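Local coordinates for immunity protein (Neisseria meningitidis, PDB 4Q7O), which probably protects its own cell by neutralising the cognate toxin of a contact-dependent growth-inhibition system, at residues 37-48 against 125-136. Numbering follows the deposited sequence.
Sequences KDTLLECFKNIT and YQKKCKEIQKTY
The Tyr136 ring takes Phe44 O and Thr48 CG2 at its edge, in plane, while Ile132 O from its own helix lies above one face, displaced from the ring centre. Its hydroxyl donates to Phe44 O at 2.7 Å between OH and O; the donor, tilted 33° from the carbonyl plane, comes in from the flank of the carbonyl. Tyr108 of helix 104-121 meets this ring edge-to-face. At the other end, Tyr125, the N-cap residue of its helix, has a water in plane at its edge. That water bonds to Tyr125 OH and donates to Asp38 OD1, 2.6 Å from the water oxygen. The Lys37 and Tyr125 side chains cross at about a right angle; an extended chi2 carries Lys37 CD to 3.4 Å from Tyr125 CE1, and NZ points off from the ring. These are two nearly parallel helices, their axes 14° apart and 10.2 Å at closest approach, packed within the helical part of an alpha+beta fold, beside a four-stranded antiparallel sheet. Between the tyrosines Leu41 splits its branches: CD1 touches Tyr125 CD2 and Lys128 CD, whereas CD2 reaches Cys129 SG and Ile132 CD1. The Lys45 side chain runs across Ile132 at about a right angle, CG 3.6 Å from Ile132 CD1, while its NZ turns back to a salt bridge with Glu42 OE2. Thr48 grips Lys45 O with two donors, N and OG1, and its OG1 sits 3.7 Å from Thr135 CG2.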
ATOM      1  N   LYS B  37      -7.398  13.431 -13.254  1.00 10.67           N
ATOM      2  CA  LYS B  37      -8.603  12.681 -12.936  1.00 11.25           C
ATOM      3  C   LYS B  37      -9.124  11.969 -14.180  1.00 10.72           C
ATOM      4  O   LYS B  37      -9.659  10.871 -14.084  1.00 10.44           O
ATOM      5  CB  LYS B  37      -9.674  13.582 -12.304  1.00 13.75           C
ATOM      6  CG  LYS B  37      -9.307  14.042 -10.898  1.00 16.41           C
ATOM      7  CD  LYS B  37     -10.407  14.847 -10.247  1.00 18.76           C
ATOM      8  CE  LYS B  37      -9.977  15.320  -8.869  1.00 19.90           C
ATOM      9  NZ  LYS B  37      -8.768  16.198  -8.916  1.00 20.31           N
ATOM     10  N   ASP B  38      -8.946  12.585 -15.347  1.00 11.57           N
ATOM     11  CA  ASP B  38      -9.348  11.940 -16.597  1.00 12.08           C
ATOM     12  C   ASP B  38      -8.563  10.646 -16.824  1.00 11.06           C
ATOM     13  O   ASP B  38      -9.122   9.639 -17.265  1.00 11.53           O
ATOM     14  CB  ASP B  38      -9.172  12.879 -17.793  1.00 15.19           C
ATOM     15  CG  ASP B  38     -10.238  13.955 -17.860  1.00 19.58           C
ATOM     16  OD1 ASP B  38     -11.265  13.832 -17.158  1.00 21.12           O
ATOM     17  OD2 ASP B  38     -10.048  14.920 -18.631  1.00 21.53           O
ATOM     18  N   THR B  39      -7.272  10.667 -16.516  1.00 10.69           N
ATOM     19  CA  THR B  39      -6.461   9.448 -16.590  1.00 10.20           C
ATOM     20  C   THR B  39      -6.952   8.376 -15.613  1.00  9.75           C
ATOM     21  O   THR B  39      -7.061   7.199 -15.970  1.00  9.86           O
ATOM     22  CB  THR B  39      -4.987   9.763 -16.341  1.00 10.01           C
ATOM     23  OG1 THR B  39      -4.507  10.562 -17.430  1.00 11.38           O
ATOM     24  CG2 THR B  39      -4.153   8.483 -16.227  1.00  9.93           C
ATOM     25  N   LEU B  40      -7.261   8.778 -14.387  1.00  9.60           N
ATOM     26  CA  LEU B  40      -7.816   7.833 -13.420  1.00  9.42           C
ATOM     27  C   LEU B  40      -9.113   7.198 -13.928  1.00  9.15           C
ATOM     28  O   LEU B  40      -9.319   6.000 -13.765  1.00  8.71           O
ATOM     29  CB  LEU B  40      -8.045   8.514 -12.075  1.00  9.69           C
ATOM     30  CG  LEU B  40      -8.583   7.636 -10.943  1.00 10.98           C
ATOM     31  CD1 LEU B  40      -7.631   6.479 -10.619  1.00 13.53           C
ATOM     32  CD2 LEU B  40      -8.837   8.487  -9.711  1.00 12.10           C
ATOM     33  N   LEU B  41      -9.980   7.994 -14.550  1.00  9.14           N
ATOM     34  CA  LEU B  41     -11.199   7.455 -15.145  1.00  9.90           C
ATOM     35  C   LEU B  41     -10.889   6.392 -16.200  1.00  8.78           C
ATOM     36  O   LEU B  41     -11.561   5.363 -16.256  1.00  9.86           O
ATOM     37  CB  LEU B  41     -12.081   8.570 -15.720  1.00 12.57           C
ATOM     38  CG  LEU B  41     -12.828   9.399 -14.677  1.00 15.47           C
ATOM     39  CD1 LEU B  41     -13.591  10.513 -15.358  1.00 17.25           C
ATOM     40  CD2 LEU B  41     -13.775   8.526 -13.895  1.00 17.07           C
ATOM     41  N   GLU B  42      -9.854   6.620 -17.011  1.00  9.31           N
ATOM     42  CA  GLU B  42      -9.461   5.628 -18.017  1.00 10.19           C
ATOM     43  C   GLU B  42      -8.930   4.358 -17.355  1.00 10.28           C
ATOM     44  O   GLU B  42      -9.208   3.245 -17.812  1.00 10.42           O
ATOM     45  CB  GLU B  42      -8.438   6.210 -19.002  1.00 11.49           C
ATOM     46  CG  GLU B  42      -8.983   7.360 -19.848  1.00 14.03           C
ATOM     47  CD  GLU B  42     -10.235   6.987 -20.618  1.00 17.71           C
ATOM     48  OE1 GLU B  42     -10.226   5.953 -21.319  1.00 19.19           O
ATOM     49  OE2 GLU B  42     -11.233   7.730 -20.515  1.00 20.32           O
ATOM     50  N   CYS B  43      -8.171   4.536 -16.277  1.00  8.73           N
ATOM     51  CA  CYS B  43      -7.719   3.419 -15.454  1.00  8.54           C
ATOM     52  C   CYS B  43      -8.903   2.578 -14.953  1.00  8.43           C
ATOM     53  O   CYS B  43      -8.870   1.352 -15.021  1.00  9.69           O
ATOM     54  CB  CYS B  43      -6.888   3.931 -14.268  1.00  9.94           C
ATOM     55  SG  CYS B  43      -6.442   2.680 -13.067  1.00 12.37           S
ATOM     56  N   PHE B  44      -9.959   3.238 -14.476  1.00  8.17           N
ATOM     57  CA  PHE B  44     -11.162   2.530 -14.038  1.00  8.86           C
ATOM     58  C   PHE B  44     -11.848   1.794 -15.192  1.00  9.81           C
ATOM     59  O   PHE B  44     -12.396   0.711 -15.004  1.00 11.00           O
ATOM     60  CB  PHE B  44     -12.172   3.485 -13.384  1.00  9.24           C
ATOM     61  CG  PHE B  44     -11.815   3.900 -11.980  1.00  9.70           C
ATOM     62  CD1 PHE B  44     -11.626   2.949 -10.988  1.00 11.78           C
ATOM     63  CD2 PHE B  44     -11.746   5.246 -11.638  1.00 10.61           C
ATOM     64  CE1 PHE B  44     -11.329   3.334  -9.691  1.00 12.22           C
ATOM     65  CE2 PHE B  44     -11.454   5.640 -10.344  1.00 11.01           C
ATOM     66  CZ  PHE B  44     -11.238   4.681  -9.371  1.00 12.12           C
ATOM     67  N   LYS B  45     -11.819   2.387 -16.382  1.00 10.95           N
ATOM     68  CA  LYS B  45     -12.535   1.831 -17.533  1.00 11.88           C
ATOM     69  C   LYS B  45     -11.850   0.645 -18.194  1.00 11.83           C
ATOM     70  O   LYS B  45     -12.516  -0.291 -18.650  1.00 12.09           O
ATOM     71  CB  LYS B  45     -12.730   2.905 -18.606  1.00 14.46           C
ATOM     72  CG  LYS B  45     -13.779   3.921 -18.277  1.00 17.77           C
ATOM     73  CD  LYS B  45     -14.052   4.788 -19.480  1.00 20.92           C
ATOM     74  CE  LYS B  45     -13.612   6.205 -19.233  1.00 22.63           C
ATOM     75  NZ  LYS B  45     -13.844   7.057 -20.431  1.00 22.96           N
ATOM     76  N   ASN B  46     -10.524   0.698 -18.270  1.00 11.40           N
ATOM     77  CA  ASN B  46      -9.779  -0.234 -19.113  1.00 13.01           C
ATOM     78  C   ASN B  46      -9.911  -1.683 -18.677  1.00 12.83           C
ATOM     79  O   ASN B  46      -9.766  -2.589 -19.487  1.00 13.86           O
ATOM     80  CB  ASN B  46      -8.299   0.148 -19.188  1.00 15.03           C
ATOM     81  CG  ASN B  46      -8.016   1.213 -20.225  1.00 17.58           C
ATOM     82  OD1 ASN B  46      -8.918   1.899 -20.704  1.00 18.90           O
ATOM     83  ND2 ASN B  46      -6.742   1.361 -20.570  1.00 19.55           N
ATOM     84  N   ILE B  47     -10.189  -1.904 -17.399  1.00 13.44           N
ATOM     85  CA  ILE B  47     -10.346  -3.267 -16.907  1.00 15.15           C
ATOM     86  C   ILE B  47     -11.489  -3.995 -17.635  1.00 15.97           C
ATOM     87  O   ILE B  47     -11.424  -5.202 -17.845  1.00 18.00           O
ATOM     88  CB  ILE B  47     -10.517  -3.310 -15.368  1.00 15.71           C
ATOM     89  CG1 ILE B  47     -10.241  -4.721 -14.830  1.00 17.93           C
ATOM     90  CG2 ILE B  47     -11.895  -2.767 -14.940  1.00 15.03           C
ATOM     91  CD1 ILE B  47     -10.038  -4.768 -13.327  1.00 19.06           C
ATOM     92  N   THR B  48     -12.507  -3.248 -18.064  1.00 16.18           N
ATOM     93  CA  THR B  48     -13.659  -3.832 -18.760  1.00 19.19           C
ATOM     94  C   THR B  48     -13.449  -3.962 -20.262  1.00 20.14           C
ATOM     95  O   THR B  48     -14.156  -4.718 -20.930  1.00 21.96           O
ATOM     96  CB  THR B  48     -14.931  -2.981 -18.562  1.00 20.99           C
ATOM     97  OG1 THR B  48     -14.828  -1.778 -19.335  1.00 22.61           O
ATOM     98  CG2 THR B  48     -15.133  -2.634 -17.098  1.00 21.03           C
ATOM     99  N   TYR B 125     -17.820  14.147 -10.475  1.00 10.66           N
ATOM    100  CA  TYR B 125     -17.653  13.011 -11.378  1.00 10.53           C
ATOM    101  C   TYR B 125     -18.723  11.925 -11.212  1.00 10.57           C
ATOM    102  O   TYR B 125     -18.552  10.816 -11.707  1.00 10.87           O
ATOM    103  CB  TYR B 125     -16.252  12.403 -11.230  1.00 11.95           C
ATOM    104  CG  TYR B 125     -15.165  13.307 -11.761  1.00 13.47           C
ATOM    105  CD1 TYR B 125     -14.557  14.240 -10.939  1.00 14.94           C
ATOM    106  CD2 TYR B 125     -14.769  13.248 -13.092  1.00 15.11           C
ATOM    107  CE1 TYR B 125     -13.583  15.084 -11.416  1.00 16.32           C
ATOM    108  CE2 TYR B 125     -13.787  14.092 -13.581  1.00 16.48           C
ATOM    109  CZ  TYR B 125     -13.199  15.011 -12.736  1.00 16.95           C
ATOM    110  OH  TYR B 125     -12.228  15.861 -13.201  1.00 19.37           O
ATOM    111  N   GLN B 126     -19.818  12.265 -10.537  1.00  9.38           N
ATOM    112  CA  GLN B 126     -20.905  11.321 -10.246  1.00  9.63           C
ATOM    113  C   GLN B 126     -21.386  10.545 -11.475  1.00 10.30           C
ATOM    114  O   GLN B 126     -21.377   9.306 -11.485  1.00 10.61           O
ATOM    115  CB  GLN B 126     -22.097  12.052  -9.605  1.00  8.98           C
ATOM    116  CG  GLN B 126     -23.305  11.162  -9.329  1.00  9.02           C
ATOM    117  CD  GLN B 126     -23.185  10.341  -8.053  1.00  9.70           C
ATOM    118  OE1 GLN B 126     -22.257  10.527  -7.253  1.00 11.12           O
ATOM    119  NE2 GLN B 126     -24.132   9.423  -7.854  1.00  9.38           N
ATOM    120  N   LYS B 127     -21.811  11.276 -12.501  1.00 11.30           N
ATOM    121  CA  LYS B 127     -22.386  10.664 -13.696  1.00 12.96           C
ATOM    122  C   LYS B 127     -21.418   9.699 -14.388  1.00 12.91           C
ATOM    123  O   LYS B 127     -21.782   8.570 -14.718  1.00 13.90           O
ATOM    124  CB  LYS B 127     -22.836  11.754 -14.672  1.00 13.96           C
ATOM    125  CG  LYS B 127     -23.479  11.251 -15.952  1.00 16.01           C
ATOM    126  CD  LYS B 127     -23.788  12.421 -16.886  1.00 19.10           C
ATOM    127  CE  LYS B 127     -24.523  11.971 -18.137  1.00 21.59           C
ATOM    128  NZ  LYS B 127     -23.795  10.895 -18.860  1.00 23.19           N
ATOM    129  N   LYS B 128     -20.182  10.138 -14.591  1.00 12.31           N
ATOM    130  CA  LYS B 128     -19.199   9.323 -15.298  1.00 13.04           C
ATOM    131  C   LYS B 128     -18.833   8.064 -14.514  1.00 12.05           C
ATOM    132  O   LYS B 128     -18.667   6.989 -15.091  1.00 12.50           O
ATOM    133  CB  LYS B 128     -17.940  10.142 -15.573  1.00 15.23           C
ATOM    134  CG  LYS B 128     -18.124  11.213 -16.636  1.00 19.13           C
ATOM    135  CD  LYS B 128     -16.896  12.098 -16.720  1.00 21.76           C
ATOM    136  CE  LYS B 128     -17.031  13.143 -17.819  1.00 24.31           C
ATOM    137  NZ  LYS B 128     -15.788  13.958 -17.942  1.00 26.35           N
ATOM    138  N   CYS B 129     -18.701   8.198 -13.201  1.00 10.48           N
ATOM    139  CA  CYS B 129     -18.347   7.057 -12.360  1.00 11.10           C
ATOM    140  C   CYS B 129     -19.481   6.045 -12.260  1.00 11.45           C
ATOM    141  O   CYS B 129     -19.241   4.838 -12.268  1.00 12.07           O
ATOM    142  CB  CYS B 129     -17.918   7.518 -10.974  1.00 11.81           C
ATOM    143  SG  CYS B 129     -16.348   8.386 -10.986  1.00 13.37           S
ATOM    144  N   LYS B 130     -20.714   6.531 -12.173  1.00 12.43           N
ATOM    145  CA  LYS B 130     -21.863   5.632 -12.158  1.00 13.13           C
ATOM    146  C   LYS B 130     -21.971   4.849 -13.463  1.00 14.29           C
ATOM    147  O   LYS B 130     -22.318   3.665 -13.462  1.00 15.78           O
ATOM    148  CB  LYS B 130     -23.154   6.397 -11.878  1.00 13.42           C
ATOM    149  CG  LYS B 130     -23.300   6.788 -10.423  1.00 15.07           C
ATOM    150  CD  LYS B 130     -23.288   5.542  -9.551  1.00 17.53           C
ATOM    151  CE  LYS B 130     -23.043   5.886  -8.105  1.00 17.96           C
ATOM    152  NZ  LYS B 130     -23.058   4.660  -7.253  1.00 17.80           N
ATOM    153  N   GLU B 131     -21.657   5.502 -14.577  1.00 13.60           N
ATOM    154  CA  GLU B 131     -21.656   4.810 -15.863  1.00 14.39           C
ATOM    155  C   GLU B 131     -20.628   3.685 -15.883  1.00 14.40           C
ATOM    156  O   GLU B 131     -20.885   2.612 -16.419  1.00 15.71           O
ATOM    157  CB  GLU B 131     -21.384   5.788 -17.006  1.00 17.51           C
ATOM    158  CG  GLU B 131     -22.599   6.600 -17.410  1.00 20.90           C
ATOM    159  CD  GLU B 131     -22.240   7.832 -18.213  1.00 24.94           C
ATOM    160  OE1 GLU B 131     -23.165   8.596 -18.555  1.00 25.98           O
ATOM    161  OE2 GLU B 131     -21.037   8.038 -18.493  1.00 27.30           O
ATOM    162  N   ILE B 132     -19.464   3.934 -15.297  1.00 12.27           N
ATOM    163  CA  ILE B 132     -18.419   2.926 -15.250  1.00 11.82           C
ATOM    164  C   ILE B 132     -18.805   1.783 -14.310  1.00 11.81           C
ATOM    165  O   ILE B 132     -18.580   0.611 -14.628  1.00 12.29           O
ATOM    166  CB  ILE B 132     -17.063   3.545 -14.864  1.00 10.80           C
ATOM    167  CG1 ILE B 132     -16.643   4.564 -15.928  1.00 10.98           C
ATOM    168  CG2 ILE B 132     -15.993   2.457 -14.701  1.00 10.43           C
ATOM    169  CD1 ILE B 132     -15.499   5.454 -15.509  1.00 10.93           C
ATOM    170  N   GLN B 133     -19.401   2.117 -13.166  1.00 13.45           N
ATOM    171  CA  GLN B 133     -19.951   1.091 -12.276  1.00 15.29           C
ATOM    172  C   GLN B 133     -21.023   0.236 -12.949  1.00 17.19           C
ATOM    173  O   GLN B 133     -21.140  -0.953 -12.666  1.00 18.36           O
ATOM    174  CB  GLN B 133     -20.529   1.721 -11.011  1.00 16.69           C
ATOM    175  CG  GLN B 133     -19.490   2.031  -9.960  1.00 16.86           C
ATOM    176  CD  GLN B 133     -20.105   2.584  -8.690  1.00 17.55           C
ATOM    177  OE1 GLN B 133     -21.106   3.298  -8.734  1.00 19.44           O
ATOM    178  NE2 GLN B 133     -19.515   2.246  -7.545  1.00 17.33           N
ATOM    179  N   LYS B 134     -21.816   0.848 -13.822  1.00 19.34           N
ATOM    180  CA  LYS B 134     -22.829   0.119 -14.579  1.00 22.51           C
ATOM    181  C   LYS B 134     -22.151  -0.913 -15.465  1.00 23.02           C
ATOM    182  O   LYS B 134     -22.604  -2.056 -15.567  1.00 24.33           O
ATOM    183  CB  LYS B 134     -23.646   1.084 -15.439  1.00 25.17           C
ATOM    184  CG  LYS B 134     -24.698   0.410 -16.306  1.00 27.85           C
ATOM    185  CD  LYS B 134     -25.297   1.380 -17.319  1.00 30.16           C
ATOM    186  CE  LYS B 134     -25.350   2.794 -16.766  1.00 31.87           C
ATOM    187  NZ  LYS B 134     -25.553   3.814 -17.831  1.00 32.87           N
ATOM    188  N   THR B 135     -21.053  -0.507 -16.097  1.00 22.75           N
ATOM    189  CA  THR B 135     -20.282  -1.420 -16.935  1.00 23.07           C
ATOM    190  C   THR B 135     -19.718  -2.586 -16.117  1.00 22.74           C
ATOM    191  O   THR B 135     -19.700  -3.721 -16.590  1.00 24.07           O
ATOM    192  CB  THR B 135     -19.154  -0.698 -17.698  1.00 22.97           C
ATOM    193  OG1 THR B 135     -19.704   0.391 -18.455  1.00 23.73           O
ATOM    194  CG2 THR B 135     -18.458  -1.651 -18.655  1.00 23.47           C
ATOM    195  N   TYR B 136     -19.278  -2.311 -14.890  1.00 21.99           N
ATOM    196  CA  TYR B 136     -18.788  -3.369 -14.002  1.00 20.50           C
ATOM    197  C   TYR B 136     -19.889  -4.396 -13.754  1.00 23.89           C
ATOM    198  O   TYR B 136     -19.651  -5.600 -13.807  1.00 24.41           O
ATOM    199  CB  TYR B 136     -18.310  -2.812 -12.650  1.00 18.65           C
ATOM    200  CG  TYR B 136     -17.058  -1.940 -12.663  1.00 15.72           C
ATOM    201  CD1 TYR B 136     -16.258  -1.827 -13.795  1.00 14.93           C
ATOM    202  CD2 TYR B 136     -16.679  -1.228 -11.521  1.00 13.92           C
ATOM    203  CE1 TYR B 136     -15.121  -1.028 -13.795  1.00 13.53           C
ATOM    204  CE2 TYR B 136     -15.553  -0.418 -11.514  1.00 12.21           C
ATOM    205  CZ  TYR B 136     -14.770  -0.335 -12.649  1.00 11.29           C
ATOM    206  OH  TYR B 136     -13.646   0.461 -12.652  1.00 10.15           O
TER
HETATM  207  O   HOH W   1     -11.544  16.027 -15.717  1.00 27.67           O